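Local structure of L-iditol 2-dehydrogenase (Clostridium scindens, 4OH1) at residues 3-8 against 325-330. The protein probably oxidises polyols such as L-iditol with NAD+ as a zinc-dependent member of the medium-chain alcohol dehydrogenase family. Sequence-based numbering, arbitrary orientation.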
loop_
_atom_site.group_PDB
_atom_site.type_symbol
_atom_site.label_atom_id
_atom_site.label_comp_id
_atom_site.label_asym_id
_atom_site.label_seq_id
_atom_site.Cartn_x
_atom_site.Cartn_y
_atom_site.Cartn_z
ATOM N N ARG A 3 -13.607 29.119 35.289
ATOM C CA ARG A 3 -14.533 29.417 34.182
ATOM C C ARG A 3 -14.620 28.252 33.157
ATOM O O ARG A 3 -13.616 27.738 32.719
ATOM C CB ARG A 3 -14.084 30.692 33.470
ATOM C CG ARG A 3 -13.945 31.877 34.425
ATOM C CD ARG A 3 -13.618 33.155 33.708
ATOM N NE ARG A 3 -12.306 33.065 33.088
ATOM C CZ ARG A 3 -11.843 33.898 32.158
ATOM N NH1 ARG A 3 -12.590 34.887 31.689
ATOM N NH2 ARG A 3 -10.626 33.697 31.663
ATOM N N GLN A 4 -15.823 27.830 32.807
ATOM C CA GLN A 4 -16.014 26.842 31.762
ATOM C C GLN A 4 -17.297 27.149 31.003
ATOM O O GLN A 4 -18.248 27.578 31.615
ATOM C CB GLN A 4 -16.076 25.458 32.364
ATOM C CG GLN A 4 -16.346 24.331 31.354
ATOM C CD GLN A 4 -16.131 22.948 31.956
ATOM O OE1 GLN A 4 -15.887 22.835 33.139
ATOM N NE2 GLN A 4 -16.179 21.897 31.125
ATOM N N LEU A 5 -17.308 26.887 29.681
ATOM C CA LEU A 5 -18.480 27.035 28.829
ATOM C C LEU A 5 -19.179 25.714 28.653
ATOM O O LEU A 5 -18.530 24.708 28.518
ATOM C CB LEU A 5 -18.058 27.483 27.446
ATOM C CG LEU A 5 -17.155 28.699 27.459
ATOM C CD1 LEU A 5 -16.830 29.141 26.037
ATOM C CD2 LEU A 5 -17.782 29.799 28.234
ATOM N N PHE A 6 -20.503 25.759 28.592
ATOM C CA PHE A 6 -21.330 24.593 28.428
ATOM C C PHE A 6 -22.350 24.898 27.354
ATOM O O PHE A 6 -22.761 26.060 27.142
ATOM C CB PHE A 6 -22.078 24.299 29.733
ATOM C CG PHE A 6 -21.190 23.852 30.853
ATOM C CD1 PHE A 6 -20.497 24.788 31.631
ATOM C CD2 PHE A 6 -21.037 22.502 31.138
ATOM C CE1 PHE A 6 -19.658 24.381 32.663
ATOM C CE2 PHE A 6 -20.191 22.081 32.183
ATOM C CZ PHE A 6 -19.498 23.025 32.938
ATOM N N VAL A 7 -22.765 23.853 26.667
ATOM C CA VAL A 7 -23.858 23.942 25.727
ATOM C C VAL A 7 -25.075 23.865 26.613
ATOM O O VAL A 7 -25.253 22.849 27.284
ATOM C CB VAL A 7 -23.860 22.748 24.758
ATOM C CG1 VAL A 7 -25.103 22.768 23.869
ATOM C CG2 VAL A 7 -22.627 22.786 23.897
ATOM N N THR A 8 -25.876 24.942 26.644
ATOM C CA THR A 8 -27.086 25.036 27.482
ATOM C C THR A 8 -28.411 24.718 26.753
ATOM O O THR A 8 -29.353 24.264 27.380
ATOM C CB THR A 8 -27.167 26.414 28.198
ATOM O OG1 THR A 8 -26.923 27.476 27.267
ATOM C CG2 THR A 8 -26.114 26.494 29.321
ATOM N N HIS A 325 -10.658 35.592 20.048
ATOM C CA HIS A 325 -11.308 36.287 21.146
ATOM C C HIS A 325 -10.790 35.777 22.493
ATOM O O HIS A 325 -10.237 34.694 22.568
ATOM C CB HIS A 325 -12.803 36.042 21.101
ATOM C CG HIS A 325 -13.487 36.617 19.906
ATOM N ND1 HIS A 325 -13.867 37.937 19.827
ATOM C CD2 HIS A 325 -13.899 36.040 18.754
ATOM C CE1 HIS A 325 -14.484 38.148 18.680
ATOM N NE2 HIS A 325 -14.517 37.014 18.011
ATOM N N THR A 326 -11.007 36.553 23.557
ATOM C CA THR A 326 -10.711 36.129 24.921
ATOM C C THR A 326 -11.870 35.312 25.449
ATOM O O THR A 326 -13.017 35.468 24.999
ATOM C CB THR A 326 -10.538 37.317 25.831
ATOM O OG1 THR A 326 -11.730 38.100 25.769
ATOM C CG2 THR A 326 -9.349 38.194 25.387
ATOM N N LEU A 327 -11.584 34.404 26.387
ATOM C CA LEU A 327 -12.668 33.687 27.029
ATOM C C LEU A 327 -13.688 34.660 27.590
ATOM O O LEU A 327 -14.873 34.441 27.514
ATOM C CB LEU A 327 -12.135 32.764 28.098
ATOM C CG LEU A 327 -13.171 31.979 28.882
ATOM C CD1 LEU A 327 -14.175 31.280 27.943
ATOM C CD2 LEU A 327 -12.492 30.934 29.802
ATOM N N THR A 328 -13.226 35.773 28.129
ATOM C CA THR A 328 -14.147 36.760 28.672
ATOM C C THR A 328 -15.166 37.159 27.627
ATOM O O THR A 328 -16.337 37.363 27.945
ATOM C CB THR A 328 -13.376 38.012 29.136
ATOM O OG1 THR A 328 -12.411 37.616 30.103
ATOM C CG2 THR A 328 -14.283 39.013 29.770
ATOM N N ASN A 329 -14.724 37.293 26.383
ATOM C CA ASN A 329 -15.618 37.723 25.294
ATOM C C ASN A 329 -16.155 36.579 24.476
ATOM O O ASN A 329 -16.381 36.753 23.285
ATOM C CB ASN A 329 -14.872 38.673 24.367
ATOM C CG ASN A 329 -14.524 39.951 25.052
ATOM O OD1 ASN A 329 -15.147 40.290 26.026
ATOM N ND2 ASN A 329 -13.516 40.655 24.580
ATOM N N TYR A 330 -16.349 35.425 25.108
ATOM C CA TYR A 330 -16.795 34.251 24.405
ATOM C C TYR A 330 -18.105 34.478 23.682
ATOM O O TYR A 330 -18.376 33.830 22.667
ATOM C CB TYR A 330 -16.978 33.043 25.339
ATOM C CG TYR A 330 -18.214 33.072 26.223
ATOM C CD1 TYR A 330 -18.203 33.761 27.432
ATOM C CD2 TYR A 330 -19.367 32.398 25.866
ATOM C CE1 TYR A 330 -19.316 33.816 28.260
ATOM C CE2 TYR A 330 -20.476 32.423 26.699
ATOM C CZ TYR A 330 -20.429 33.138 27.909
ATOM O OH TYR A 330 -21.505 33.176 28.722
#
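Leu327 swings CG opposite its own backbone N (chi1 178°), which sends its two methyls toward the strand, while Arg3 is extended through chi2 and then bends at chi3, bringing its guanidinium across the leucine. CD2 of Leu327 lies over one face of that group, displaced toward its rim and 3.8 Å from Arg3 NH2. At the guanidinium edge, close to its plane, Arg3 NH1 donates to Thr328 OG1 over 3.2 Å; the N-H...O angle of 144° makes this a bent bond. The charge has further partners: Glu132 forms a salt bridge with Arg3 NE, and the C-terminal Glu351 takes a bond from Arg3 NH2 through O and is hydrogen-bonded through OXT to Thr328 OG1. A flat group bonded at all three nitrogens can hardly turn about its long axis, and the carboxylates of Glu132 and of the C-terminal Glu351 probably balance its positive charge.

Two residues along the strand, on the same side, Leu5 packs its two branches against Leu327 and Tyr330. Its CD1 meets Leu327 CD1 at 3.9 Å, methyl to methyl, as the two leucines run past each other. The other branch, CD2, sits almost squarely over the Tyr330 ring, 3.8 Å from the centroid and 11° off the normal, a CH-pi contact. Beyond the ring, Tyr330 OH is hydrogen-bonded to Met23 N, which ties the tyrosine to strand 20-26; Met23 also touches both leucines.

In 325-330 the chain leaves strand 321-326 through an ST motif, in which Thr326 OG1 accepts from Asn329 N at 3.2 Å, and enters helix 330-338. The contact thus joins the N-terminal strand 2-9 to a strand-to-helix turn near the C terminus, closing the two chain ends together in the GroES-like catalytic domain of zinc-containing alcohol dehydrogenases.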